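Local coordinates for hypothetical protein PH0156 (Pyrococcus horikoshii, PDB 2P62) that is of unknown function but belongs to a Toprim-like family, whose better-known members bind metal ions through acidic residues, at residues I6-K11 and S15-L20; V74-L79 and R113-R118; D80-G85 and E127-Y132; V92-D97 and E106-F111. All coordinates share one frame; numbering follows the deposited sequence.

Interaction 1. Residues I6-K11 and S15-L20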
loop_
_atom_site.group_PDB
_atom_site.type_symbol
_atom_site.label_atom_id
_atom_site.label_comp_id
_atom_site.label_asym_id
_atom_site.label_seq_id
_atom_site.Cartn_x
_atom_site.Cartn_y
_atom_site.Cartn_z
ATOM N N ILE A 6 19.613 -8.107 -3.411
ATOM C CA ILE A 6 19.357 -6.941 -2.575
ATOM C C ILE A 6 18.201 -7.255 -1.627
ATOM O O ILE A 6 17.079 -7.525 -2.059
ATOM C CB ILE A 6 18.998 -5.701 -3.418
ATOM C CG1 ILE A 6 20.109 -5.430 -4.441
ATOM C CG2 ILE A 6 18.800 -4.497 -2.492
ATOM C CD1 ILE A 6 19.946 -4.142 -5.248
ATOM N N ILE A 7 18.494 -7.231 -0.330
ATOM C CA ILE A 7 17.502 -7.527 0.695
ATOM C C ILE A 7 17.125 -6.284 1.487
ATOM O O ILE A 7 17.973 -5.663 2.125
ATOM C CB ILE A 7 18.025 -8.582 1.691
ATOM C CG1 ILE A 7 18.542 -9.813 0.930
ATOM C CG2 ILE A 7 16.899 -8.965 2.660
ATOM C CD1 ILE A 7 19.234 -10.848 1.810
ATOM N N VAL A 8 15.848 -5.924 1.435
ATOM C CA VAL A 8 15.343 -4.762 2.152
ATOM C C VAL A 8 14.237 -5.223 3.087
ATOM O O VAL A 8 13.814 -6.379 3.024
ATOM C CB VAL A 8 14.784 -3.705 1.181
ATOM C CG1 VAL A 8 15.904 -3.162 0.312
ATOM C CG2 VAL A 8 13.692 -4.316 0.319
ATOM N N GLU A 9 13.754 -4.326 3.943
ATOM C CA GLU A 9 12.709 -4.699 4.892
ATOM C C GLU A 9 11.280 -4.713 4.353
ATOM O O GLU A 9 10.549 -5.666 4.599
ATOM C CB GLU A 9 12.756 -3.800 6.130
ATOM C CG GLU A 9 11.881 -4.328 7.260
ATOM C CD GLU A 9 11.922 -3.455 8.496
ATOM O OE1 GLU A 9 13.017 -2.951 8.831
ATOM O OE2 GLU A 9 10.863 -3.284 9.142
ATOM N N GLY A 10 10.878 -3.668 3.633
ATOM C CA GLY A 10 9.519 -3.618 3.114
ATOM C C GLY A 10 9.347 -2.991 1.741
ATOM O O GLY A 10 10.325 -2.648 1.068
ATOM N N LYS A 11 8.088 -2.842 1.327
ATOM C CA LYS A 11 7.749 -2.265 0.028
ATOM C C LYS A 11 8.333 -0.863 -0.133
ATOM O O LYS A 11 8.853 -0.529 -1.199
ATOM C CB LYS A 11 6.230 -2.198 -0.146
ATOM C CG LYS A 11 5.764 -2.048 -1.588
ATOM C CD LYS A 11 5.947 -3.355 -2.346
ATOM C CE LYS A 11 5.198 -3.376 -3.687
ATOM N NZ LYS A 11 5.712 -2.386 -4.670
ATOM N N SER A 15 10.634 0.240 -3.297
ATOM C CA SER A 15 10.293 1.283 -4.267
ATOM C C SER A 15 11.409 2.301 -4.392
ATOM O O SER A 15 11.781 2.695 -5.500
ATOM C CB SER A 15 9.010 2.016 -3.868
ATOM O OG SER A 15 7.881 1.188 -4.017
ATOM N N PHE A 16 11.926 2.728 -3.244
ATOM C CA PHE A 16 13.002 3.706 -3.202
ATOM C C PHE A 16 14.169 3.233 -4.073
ATOM O O PHE A 16 14.620 3.957 -4.954
ATOM C CB PHE A 16 13.455 3.931 -1.747
ATOM C CG PHE A 16 14.577 4.925 -1.602
ATOM C CD1 PHE A 16 15.898 4.497 -1.516
ATOM C CD2 PHE A 16 14.317 6.290 -1.568
ATOM C CE1 PHE A 16 16.949 5.418 -1.397
ATOM C CE2 PHE A 16 15.359 7.219 -1.450
ATOM C CZ PHE A 16 16.678 6.778 -1.365
ATOM N N PHE A 17 14.637 2.008 -3.858
ATOM C CA PHE A 17 15.750 1.502 -4.651
ATOM C C PHE A 17 15.385 1.266 -6.114
ATOM O O PHE A 17 16.191 1.527 -7.011
ATOM C CB PHE A 17 16.304 0.214 -4.037
ATOM C CG PHE A 17 17.309 0.455 -2.944
ATOM C CD1 PHE A 17 18.623 0.804 -3.255
ATOM C CD2 PHE A 17 16.932 0.385 -1.605
ATOM C CE1 PHE A 17 19.550 1.090 -2.246
ATOM C CE2 PHE A 17 17.848 0.669 -0.590
ATOM C CZ PHE A 17 19.164 1.025 -0.912
ATOM N N LYS A 18 14.168 0.785 -6.350
ATOM C CA LYS A 18 13.692 0.501 -7.697
ATOM C C LYS A 18 13.617 1.762 -8.567
ATOM O O LYS A 18 14.043 1.753 -9.723
ATOM C CB LYS A 18 12.320 -0.196 -7.620
ATOM C CG LYS A 18 11.809 -0.789 -8.933
ATOM C CD LYS A 18 10.757 0.090 -9.592
ATOM C CE LYS A 18 9.410 -0.055 -8.917
ATOM N NZ LYS A 18 8.933 -1.437 -9.051
ATOM N N VAL A 19 13.101 2.859 -8.027
ATOM C CA VAL A 19 13.017 4.056 -8.856
ATOM C C VAL A 19 14.416 4.596 -9.189
ATOM O O VAL A 19 14.658 5.063 -10.300
ATOM C CB VAL A 19 12.122 5.162 -8.204
ATOM C CG1 VAL A 19 12.706 5.626 -6.870
ATOM C CG2 VAL A 19 11.963 6.328 -9.173
ATOM N N LEU A 20 15.347 4.518 -8.246
ATOM C CA LEU A 20 16.693 4.991 -8.531
ATOM C C LEU A 20 17.386 4.078 -9.538
ATOM O O LEU A 20 17.994 4.552 -10.494
ATOM C CB LEU A 20 17.530 5.042 -7.259
ATOM C CG LEU A 20 17.105 6.048 -6.190
ATOM C CD1 LEU A 20 17.821 5.686 -4.906
ATOM C CD2 LEU A 20 17.409 7.485 -6.624
HETATM O O HOH W 1 8.408 -1.250 -5.669
#

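Interaction 2. Residues V74-L79 and R113-R118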
loop_
_atom_site.group_PDB
_atom_site.type_symbol
_atom_site.label_atom_id
_atom_site.label_comp_id
_atom_site.label_asym_id
_atom_site.label_seq_id
_atom_site.Cartn_x
_atom_site.Cartn_y
_atom_site.Cartn_z
ATOM N N VAL A 74 17.832 -17.263 4.265
ATOM C CA VAL A 74 18.063 -16.922 2.868
ATOM C C VAL A 74 19.549 -16.877 2.533
ATOM O O VAL A 74 19.962 -17.340 1.474
ATOM C CB VAL A 74 17.448 -15.561 2.527
ATOM C CG1 VAL A 74 17.842 -15.147 1.111
ATOM C CG2 VAL A 74 15.946 -15.641 2.662
ATOM N N LEU A 75 20.339 -16.315 3.442
ATOM C CA LEU A 75 21.778 -16.198 3.251
ATOM C C LEU A 75 22.451 -17.553 3.195
ATOM O O LEU A 75 23.344 -17.785 2.380
ATOM C CB LEU A 75 22.406 -15.379 4.385
ATOM C CG LEU A 75 22.466 -13.864 4.200
ATOM C CD1 LEU A 75 22.873 -13.170 5.500
ATOM C CD2 LEU A 75 23.464 -13.560 3.097
ATOM N N LYS A 76 22.018 -18.447 4.075
ATOM C CA LYS A 76 22.598 -19.777 4.134
ATOM C C LYS A 76 22.370 -20.497 2.806
ATOM O O LYS A 76 23.305 -21.023 2.206
ATOM C CB LYS A 76 21.976 -20.559 5.291
ATOM C CG LYS A 76 22.727 -21.814 5.638
ATOM C CD LYS A 76 22.064 -22.549 6.793
ATOM C CE LYS A 76 22.940 -23.709 7.269
ATOM N NZ LYS A 76 23.343 -24.594 6.132
ATOM N N SER A 77 21.125 -20.493 2.343
ATOM C CA SER A 77 20.787 -21.129 1.084
ATOM C C SER A 77 21.642 -20.582 -0.047
ATOM O O SER A 77 22.382 -21.327 -0.684
ATOM C CB SER A 77 19.318 -20.898 0.738
ATOM O OG SER A 77 18.466 -21.260 1.802
ATOM N N VAL A 78 21.535 -19.280 -0.300
ATOM C CA VAL A 78 22.288 -18.662 -1.390
ATOM C C VAL A 78 23.780 -18.998 -1.301
ATOM O O VAL A 78 24.375 -19.455 -2.280
ATOM C CB VAL A 78 22.087 -17.113 -1.430
ATOM C CG1 VAL A 78 22.917 -16.517 -2.538
ATOM C CG2 VAL A 78 20.617 -16.771 -1.673
ATOM N N LEU A 79 24.370 -18.796 -0.125
ATOM C CA LEU A 79 25.783 -19.089 0.107
ATOM C C LEU A 79 26.127 -20.550 -0.175
ATOM O O LEU A 79 27.147 -20.847 -0.794
ATOM C CB LEU A 79 26.151 -18.751 1.552
ATOM C CG LEU A 79 26.882 -17.456 1.896
ATOM C CD1 LEU A 79 26.467 -16.322 0.990
ATOM C CD2 LEU A 79 26.596 -17.136 3.346
ATOM N N ARG A 113 27.630 -17.988 10.738
ATOM C CA ARG A 113 28.351 -18.895 11.629
ATOM C C ARG A 113 28.907 -20.097 10.839
ATOM O O ARG A 113 28.301 -20.535 9.864
ATOM C CB ARG A 113 27.402 -19.360 12.734
ATOM C CG ARG A 113 27.939 -19.153 14.133
ATOM C CD ARG A 113 28.523 -20.443 14.671
ATOM N NE ARG A 113 27.529 -21.515 14.681
ATOM C CZ ARG A 113 27.707 -22.698 15.266
ATOM N NH1 ARG A 113 28.845 -22.967 15.897
ATOM N NH2 ARG A 113 26.749 -23.616 15.211
ATOM N N GLU A 114 30.061 -20.617 11.252
ATOM C CA GLU A 114 30.692 -21.758 10.573
ATOM C C GLU A 114 31.121 -21.388 9.150
ATOM O O GLU A 114 31.163 -22.243 8.256
ATOM C CB GLU A 114 29.742 -22.967 10.513
ATOM C CG GLU A 114 29.399 -23.583 11.867
ATOM C CD GLU A 114 30.570 -24.324 12.509
ATOM O OE1 GLU A 114 30.422 -24.768 13.667
ATOM O OE2 GLU A 114 31.631 -24.468 11.863
ATOM N N ARG A 115 31.434 -20.109 8.949
ATOM C CA ARG A 115 31.853 -19.589 7.646
ATOM C C ARG A 115 33.223 -18.947 7.755
ATOM O O ARG A 115 33.518 -18.276 8.743
ATOM C CB ARG A 115 30.885 -18.503 7.141
ATOM C CG ARG A 115 29.464 -18.946 6.820
ATOM C CD ARG A 115 29.369 -19.653 5.473
ATOM N NE ARG A 115 27.987 -20.017 5.171
ATOM C CZ ARG A 115 27.620 -20.854 4.203
ATOM N NH1 ARG A 115 28.535 -21.423 3.432
ATOM N NH2 ARG A 115 26.332 -21.128 4.017
ATOM N N GLU A 116 34.057 -19.154 6.742
ATOM C CA GLU A 116 35.373 -18.528 6.711
ATOM C C GLU A 116 35.021 -17.124 6.223
ATOM O O GLU A 116 34.346 -16.969 5.204
ATOM C CB GLU A 116 36.297 -19.208 5.688
ATOM C CG GLU A 116 36.491 -20.708 5.879
ATOM C CD GLU A 116 37.425 -21.049 7.028
ATOM O OE1 GLU A 116 37.596 -22.257 7.315
ATOM O OE2 GLU A 116 37.994 -20.115 7.642
ATOM N N VAL A 117 35.464 -16.106 6.949
ATOM C CA VAL A 117 35.154 -14.739 6.577
ATOM C C VAL A 117 36.399 -13.875 6.424
ATOM O O VAL A 117 37.446 -14.172 6.997
ATOM C CB VAL A 117 34.203 -14.093 7.620
ATOM C CG1 VAL A 117 34.933 -13.889 8.943
ATOM C CG2 VAL A 117 33.699 -12.780 7.106
ATOM N N ARG A 118 36.270 -12.813 5.636
ATOM C CA ARG A 118 37.348 -11.861 5.374
ATOM C C ARG A 118 36.674 -10.551 5.001
ATOM O O ARG A 118 35.758 -10.530 4.176
ATOM C CB ARG A 118 38.218 -12.324 4.200
ATOM C CG ARG A 118 39.465 -11.476 3.965
ATOM C CD ARG A 118 39.637 -11.144 2.494
ATOM N NE ARG A 118 39.307 -12.293 1.650
ATOM C CZ ARG A 118 38.838 -12.198 0.410
ATOM N NH1 ARG A 118 38.644 -11.004 -0.142
ATOM N NH2 ARG A 118 38.546 -13.296 -0.271
#

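Interaction 3. Residues D80-G85 and E127-Y132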
loop_
_atom_site.group_PDB
_atom_site.type_symbol
_atom_site.label_atom_id
_atom_site.label_comp_id
_atom_site.label_asym_id
_atom_site.label_seq_id
_atom_site.Cartn_x
_atom_site.Cartn_y
_atom_site.Cartn_z
ATOM N N ASP A 80 25.293 -21.470 0.299
ATOM C CA ASP A 80 25.546 -22.889 0.060
ATOM C C ASP A 80 25.414 -23.167 -1.445
ATOM O O ASP A 80 26.236 -23.879 -2.030
ATOM C CB ASP A 80 24.569 -23.762 0.871
ATOM C CG ASP A 80 24.931 -23.832 2.368
ATOM O OD1 ASP A 80 24.037 -24.157 3.177
ATOM O OD2 ASP A 80 26.106 -23.591 2.744
ATOM N N SER A 81 24.394 -22.593 -2.077
ATOM C CA SER A 81 24.208 -22.789 -3.510
ATOM C C SER A 81 25.437 -22.265 -4.259
ATOM O O SER A 81 25.875 -22.868 -5.237
ATOM C CB SER A 81 22.942 -22.068 -3.994
ATOM O OG SER A 81 21.783 -22.575 -3.350
ATOM N N VAL A 82 26.002 -21.150 -3.802
ATOM C CA VAL A 82 27.183 -20.605 -4.462
ATOM C C VAL A 82 28.383 -21.538 -4.257
ATOM O O VAL A 82 29.161 -21.775 -5.178
ATOM C CB VAL A 82 27.531 -19.179 -3.939
ATOM C CG1 VAL A 82 28.843 -18.690 -4.562
ATOM C CG2 VAL A 82 26.411 -18.211 -4.282
ATOM N N LYS A 83 28.533 -22.078 -3.054
ATOM C CA LYS A 83 29.649 -22.979 -2.798
ATOM C C LYS A 83 29.549 -24.190 -3.726
ATOM O O LYS A 83 30.548 -24.638 -4.285
ATOM C CB LYS A 83 29.649 -23.456 -1.343
ATOM C CG LYS A 83 30.942 -24.163 -0.942
ATOM C CD LYS A 83 30.744 -25.173 0.186
ATOM C CE LYS A 83 30.264 -24.522 1.477
ATOM N NZ LYS A 83 29.985 -25.543 2.534
ATOM N N LEU A 84 28.333 -24.708 -3.882
ATOM C CA LEU A 84 28.069 -25.864 -4.732
ATOM C C LEU A 84 28.116 -25.516 -6.216
ATOM O O LEU A 84 28.214 -26.406 -7.058
ATOM C CB LEU A 84 26.699 -26.465 -4.394
ATOM C CG LEU A 84 26.572 -27.142 -3.024
ATOM C CD1 LEU A 84 25.117 -27.488 -2.733
ATOM C CD2 LEU A 84 27.431 -28.395 -3.008
ATOM N N GLY A 85 28.042 -24.226 -6.535
ATOM C CA GLY A 85 28.078 -23.800 -7.925
ATOM C C GLY A 85 26.734 -23.895 -8.639
ATOM O O GLY A 85 26.696 -24.115 -9.849
ATOM N N GLU A 127 32.666 -17.547 0.949
ATOM C CA GLU A 127 32.229 -18.373 -0.166
ATOM C C GLU A 127 32.392 -17.580 -1.464
ATOM O O GLU A 127 31.681 -17.819 -2.432
ATOM C CB GLU A 127 30.761 -18.765 0.033
ATOM C CG GLU A 127 30.491 -20.235 0.368
ATOM C CD GLU A 127 31.401 -20.821 1.447
ATOM O OE1 GLU A 127 32.493 -21.314 1.091
ATOM O OE2 GLU A 127 31.023 -20.793 2.642
ATOM N N GLY A 128 33.325 -16.631 -1.476
ATOM C CA GLY A 128 33.548 -15.827 -2.666
ATOM C C GLY A 128 32.470 -14.785 -2.919
ATOM O O GLY A 128 32.468 -14.124 -3.957
ATOM N N VAL A 129 31.551 -14.626 -1.974
ATOM C CA VAL A 129 30.459 -13.659 -2.123
ATOM C C VAL A 129 30.652 -12.415 -1.252
ATOM O O VAL A 129 30.870 -12.524 -0.044
ATOM C CB VAL A 129 29.088 -14.317 -1.761
ATOM C CG1 VAL A 129 27.983 -13.275 -1.743
ATOM C CG2 VAL A 129 28.752 -15.424 -2.767
ATOM N N LYS A 130 30.561 -11.236 -1.867
ATOM C CA LYS A 130 30.701 -9.983 -1.130
ATOM C C LYS A 130 29.377 -9.568 -0.485
ATOM O O LYS A 130 28.423 -9.226 -1.174
ATOM C CB LYS A 130 31.189 -8.860 -2.054
ATOM C CG LYS A 130 32.647 -8.951 -2.442
ATOM C CD LYS A 130 33.073 -7.736 -3.241
ATOM C CE LYS A 130 34.489 -7.913 -3.754
ATOM N NZ LYS A 130 34.603 -9.208 -4.482
ATOM N N ILE A 131 29.324 -9.600 0.841
ATOM C CA ILE A 131 28.116 -9.217 1.557
ATOM C C ILE A 131 28.255 -7.791 2.091
ATOM O O ILE A 131 29.161 -7.483 2.870
ATOM C CB ILE A 131 27.837 -10.211 2.698
ATOM C CG1 ILE A 131 27.708 -11.624 2.103
ATOM C CG2 ILE A 131 26.547 -9.822 3.429
ATOM C CD1 ILE A 131 27.703 -12.800 3.124
ATOM N N TYR A 132 27.356 -6.918 1.650
ATOM C CA TYR A 132 27.398 -5.528 2.061
ATOM C C TYR A 132 26.308 -5.135 3.036
ATOM O O TYR A 132 25.146 -4.988 2.668
ATOM C CB TYR A 132 27.317 -4.604 0.842
ATOM C CG TYR A 132 28.521 -4.644 -0.068
ATOM C CD1 TYR A 132 29.645 -3.854 0.193
ATOM C CD2 TYR A 132 28.532 -5.455 -1.213
ATOM C CE1 TYR A 132 30.743 -3.867 -0.666
ATOM C CE2 TYR A 132 29.630 -5.473 -2.073
ATOM C CZ TYR A 132 30.726 -4.675 -1.793
ATOM O OH TYR A 132 31.799 -4.672 -2.653
#

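Interaction 4. Residues V92-D97 and E106-F111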
loop_
_atom_site.group_PDB
_atom_site.type_symbol
_atom_site.label_atom_id
_atom_site.label_comp_id
_atom_site.label_asym_id
_atom_site.label_seq_id
_atom_site.Cartn_x
_atom_site.Cartn_y
_atom_site.Cartn_z
ATOM N N VAL A 92 25.744 -9.576 -2.235
ATOM C CA VAL A 92 24.512 -9.549 -1.481
ATOM C C VAL A 92 24.520 -8.271 -0.658
ATOM O O VAL A 92 25.481 -7.982 0.060
ATOM C CB VAL A 92 24.377 -10.757 -0.519
ATOM C CG1 VAL A 92 23.115 -10.595 0.311
ATOM C CG2 VAL A 92 24.311 -12.069 -1.305
ATOM N N TYR A 93 23.447 -7.497 -0.793
ATOM C CA TYR A 93 23.292 -6.249 -0.059
ATOM C C TYR A 93 22.198 -6.431 0.984
ATOM O O TYR A 93 21.131 -6.948 0.685
ATOM C CB TYR A 93 22.920 -5.105 -1.016
ATOM C CG TYR A 93 24.011 -4.777 -2.004
ATOM C CD1 TYR A 93 24.180 -5.545 -3.159
ATOM C CD2 TYR A 93 24.942 -3.767 -1.740
ATOM C CE1 TYR A 93 25.249 -5.331 -4.017
ATOM C CE2 TYR A 93 26.025 -3.542 -2.603
ATOM C CZ TYR A 93 26.175 -4.333 -3.735
ATOM O OH TYR A 93 27.268 -4.182 -4.570
ATOM N N VAL A 94 22.467 -6.028 2.216
ATOM C CA VAL A 94 21.464 -6.143 3.265
ATOM C C VAL A 94 21.244 -4.741 3.818
ATOM O O VAL A 94 22.120 -4.184 4.467
ATOM C CB VAL A 94 21.938 -7.102 4.374
ATOM C CG1 VAL A 94 20.840 -7.267 5.428
ATOM C CG2 VAL A 94 22.279 -8.461 3.768
ATOM N N VAL A 95 20.076 -4.170 3.535
ATOM C CA VAL A 95 19.743 -2.816 3.957
ATOM C C VAL A 95 18.722 -2.770 5.073
ATOM O O VAL A 95 17.653 -3.382 4.983
ATOM C CB VAL A 95 19.207 -2.007 2.767
ATOM C CG1 VAL A 95 18.770 -0.608 3.219
ATOM C CG2 VAL A 95 20.292 -1.932 1.686
ATOM N N ARG A 96 19.055 -2.026 6.120
ATOM C CA ARG A 96 18.183 -1.894 7.276
ATOM C C ARG A 96 18.351 -0.519 7.901
ATOM O O ARG A 96 19.443 0.046 7.882
ATOM C CB ARG A 96 18.515 -2.969 8.324
ATOM C CG ARG A 96 17.594 -2.911 9.542
ATOM C CD ARG A 96 17.882 -3.995 10.559
ATOM N NE ARG A 96 19.082 -3.716 11.351
ATOM C CZ ARG A 96 19.508 -4.476 12.357
ATOM N NH1 ARG A 96 18.839 -5.565 12.705
ATOM N NH2 ARG A 96 20.609 -4.149 13.012
ATOM N N ASP A 97 17.270 0.029 8.444
ATOM C CA ASP A 97 17.366 1.330 9.094
ATOM C C ASP A 97 18.396 1.192 10.208
ATOM O O ASP A 97 18.559 0.116 10.789
ATOM C CB ASP A 97 16.044 1.754 9.752
ATOM C CG ASP A 97 14.926 1.993 8.760
ATOM O OD1 ASP A 97 15.203 2.413 7.610
ATOM O OD2 ASP A 97 13.753 1.793 9.155
ATOM N N GLU A 106 27.237 -5.991 12.533
ATOM C CA GLU A 106 27.184 -7.081 13.505
ATOM C C GLU A 106 25.950 -7.969 13.234
ATOM O O GLU A 106 26.025 -9.197 13.311
ATOM C CB GLU A 106 27.130 -6.514 14.930
ATOM C CG GLU A 106 28.431 -5.865 15.401
ATOM C CD GLU A 106 28.262 -5.080 16.702
ATOM O OE1 GLU A 106 27.599 -5.610 17.628
ATOM O OE2 GLU A 106 28.794 -3.944 16.807
ATOM N N TRP A 107 24.823 -7.342 12.899
ATOM C CA TRP A 107 23.595 -8.076 12.616
ATOM C C TRP A 107 23.829 -9.122 11.514
ATOM O O TRP A 107 23.533 -10.311 11.681
ATOM C CB TRP A 107 22.496 -7.082 12.222
ATOM C CG TRP A 107 21.150 -7.692 11.959
ATOM C CD1 TRP A 107 20.449 -8.533 12.776
ATOM C CD2 TRP A 107 20.347 -7.513 10.782
ATOM N NE1 TRP A 107 19.260 -8.892 12.176
ATOM C CE2 TRP A 107 19.173 -8.281 10.954
ATOM C CE3 TRP A 107 20.507 -6.774 9.601
ATOM C CZ2 TRP A 107 18.164 -8.338 9.985
ATOM C CZ3 TRP A 107 19.500 -6.829 8.632
ATOM C CH2 TRP A 107 18.343 -7.607 8.834
ATOM N N VAL A 108 24.389 -8.689 10.394
ATOM C CA VAL A 108 24.660 -9.605 9.300
ATOM C C VAL A 108 25.700 -10.653 9.701
ATOM O O VAL A 108 25.514 -11.847 9.474
ATOM C CB VAL A 108 25.149 -8.830 8.063
ATOM C CG1 VAL A 108 25.535 -9.799 6.938
ATOM C CG2 VAL A 108 24.054 -7.887 7.600
ATOM N N LEU A 109 26.791 -10.193 10.304
ATOM C CA LEU A 109 27.865 -11.079 10.732
ATOM C C LEU A 109 27.358 -12.237 11.603
ATOM O O LEU A 109 27.853 -13.370 11.503
ATOM C CB LEU A 109 28.925 -10.280 11.495
ATOM C CG LEU A 109 30.222 -11.052 11.747
ATOM C CD1 LEU A 109 30.932 -11.302 10.416
ATOM C CD2 LEU A 109 31.113 -10.275 12.685
ATOM N N SER A 110 26.380 -11.948 12.460
ATOM C CA SER A 110 25.798 -12.955 13.350
ATOM C C SER A 110 25.045 -14.050 12.585
ATOM O O SER A 110 24.667 -15.062 13.168
ATOM C CB SER A 110 24.833 -12.301 14.349
ATOM O OG SER A 110 23.569 -12.029 13.736
ATOM N N PHE A 111 24.823 -13.840 11.289
ATOM C CA PHE A 111 24.132 -14.821 10.453
ATOM C C PHE A 111 25.121 -15.774 9.788
ATOM O O PHE A 111 24.736 -16.837 9.309
ATOM C CB PHE A 111 23.317 -14.117 9.354
ATOM C CG PHE A 111 22.223 -13.236 9.881
ATOM C CD1 PHE A 111 21.862 -12.076 9.208
ATOM C CD2 PHE A 111 21.581 -13.548 11.071
ATOM C CE1 PHE A 111 20.884 -11.237 9.717
ATOM C CE2 PHE A 111 20.600 -12.717 11.591
ATOM C CZ PHE A 111 20.252 -11.559 10.913
#

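Interaction 1. Residues I6-K11 and S15-L20
Ser15 N points back at Lys11 O from 2.9 Å, with an N-H...O angle of 158°, an i to i+4 bond in the first turn of helix 11-23. Next to it, Val8 CG1 comes obliquely against the Phe17 ring, 4.2 Å from CD2, the side chains running past each other in opposite directions. Phe16 CD1 sits over one face of that ring, near its rim. The third link goes through water: one molecule donates to Ser15 OG at 3.0 Å and accepts from Lys11 NZ at 3.1 Å. Lys11 starts out heading away from the helix, but its kink at chi2 (73°) and another at chi4 swing the amine back to the water. Lys18 NZ joins it only weakly, at 3.4 Å. Ser15 OG has a further partner in Glu209, whose carboxylate probably also eases the gathering of the two lysines. Gly10 occupies the N-cap, its N bonded to Asp13 OD1, while Met239 and Leu235 pack on Phe17. This strand, tight turn and helix are consistent with the start of a Toprim fold, in which Glu9 probably corresponds to the conserved glutamate. The chemistry divides: apolar groups join strand end to helix on the inner side, and toward the outside a shared water bridges a buried hydroxyl and a lysine, whose atoms stand too far apart to bond.

Interaction 2. Residues V74-L79 and R113-R118
Leu79, on helix 71-84, and Arg115, in the irregular chain leading to strand 118-120, keep their CA atoms 9.7 Å apart, and no hydrogen bond crosses between the two segments. A long arginine spans the distance. Arg115 turns at chi2 (-78°) and then runs extended through chi3, which brings its guanidinium flat side on to the helix. Leu79 CB lies over one face of that group, toward its rim, 3.4 Å from Arg115 NH2. The isobutyl end follows the inner part of the same side chain, with Leu79 CD2 3.7 Å from Arg115 NE. Lys76 meets it from another direction, almost at a right angle, its CG 4.0 Å from Arg115 NH2. The two positive ends stay further apart, Lys76 NZ being 5.0 Å from Arg115 NH2, and Asp80 forms salt bridges with both. Arg115 NH1 has its own carboxylate, that of Glu127. Thr126, in the neighbouring strand 123-126, packs on both Leu79 and Arg115. A methionine in place of this arginine would probably leave Glu127 without its cationic partner and Asp80 with the lysine alone. Chemically, then, an apolar platform supports the guanidinium from one face while two carboxylates take its N-H groups, and the balance of charge probably lets lysine and arginine come near each other at this partly buried edge of the domain.

Interaction 3. Residues D80-G85 and E127-Y132
Glu127 and Lys83 lie against each other by their aliphatic parts. Followed outward, Glu127 CB heads toward the helix and its CG reaches Lys83 CB at 3.7 Å. A bend at chi2 (46°) then turns the carboxylate along the lysine chain: Glu127 CD lies 3.9 Å from Lys83 CE, and OE1 is 3.8 Å from Lys83 CG. The charged ends do not pair, since Glu127 OE2 stops 4.9 Å from Lys83 NZ; that oxygen is instead salt-bridged to Arg115. With an alanine here the flank of Lys83 would probably lose its cover and Arg115 one of its carboxylates. Beneath this polar part, Val82 CG1 rests 3.7 Å from the carbonyl oxygen Glu127 O and equally close to Val129 CG2. Val82 CG2 also touches that methyl, and Val89 and Val92 carry the apolar patch on into the sheet. Helix 71-84 ends here in a Schellman motif with Gly85, at positive phi, as its C' residue. On the strand side, Glu127 and Gly128 both have positive phi (58° and 74°) and small positive psi, as in a type I' turn, and form the two-residue bend of the beta-hairpin joining strand 123-126 to strand 129-136.

Interaction 4. Residues V92-D97 and E106-F111
Val94 presses CG1 obliquely toward the indole of Trp107, 3.5 Å from its CZ3, and the same methyl is 3.9 Å from Val108 CG2. Its CG1 stands anti to the backbone N (chi1 -177°), which directs that branch at the helix. Val108 runs past it the opposite way and also packs on Ile131 and Pro133 of the adjoining strand. Next in sequence, Val95 turns to the other side of the sheet. This is strand 89-97, set between strands 2-7 and 129-136 and parallel to both, as expected for a central strand of a Toprim-like fold; helix 104-109 covers one of its faces. Arg96 faces that helix again. Its chain leaves the strand extended and bends at chi3, laying the whole outer half over one face of Trp107. Arg96 CD lies over the six-membered ring, 3.9 Å from its centroid, in a CH-pi contact, while CZ lies 3.8 Å from that of the five-membered ring. The guanidinium is stacked nearly flat, planes 20° apart, a cation-pi pair in which Arg96 NH1 comes within 3.1 Å of Trp107 CD2. Phe111 CE1 touches the opposite face of the indole, and Trp107 O lies over the centre of the Phe111 ring. That carbonyl also accepts a 2.7 Å hydrogen bond from Ser110 OG. Lys68 adds a second cation-pi contact to the indole. Asp97 ends the strand and probably corresponds to the first aspartate of the Asp-x-Asp sequence of Toprim proteins, and its OD1 is hydrogen-bonded to Leu152 N.

How the interactions relate
Interactions 1 and 4 are the buried pair, on the neighbouring strands 2-7 and 89-97: Ile7 N is hydrogen-bonded to Tyr93 O at 2.8 Å, and Phe17 packs on Val95 on the face of the sheet away from Trp107. Interactions 2 and 3 lie about 22 Å from the chain's centre (centre to centre), share helix 71-84, and are joined by Arg115, which salt-bridges Asp80 and Glu127. Across their segments both are aliphatic packing, against a guanidinium in interaction 2; the salt bridges run between them. Interaction 4 spends its charge on an aromatic face, and interaction 1 adds a water at its outer side. Leu75 links interactions 2 and 4, and the Tyr132-Tyr93 ring stack joins 3 and 4.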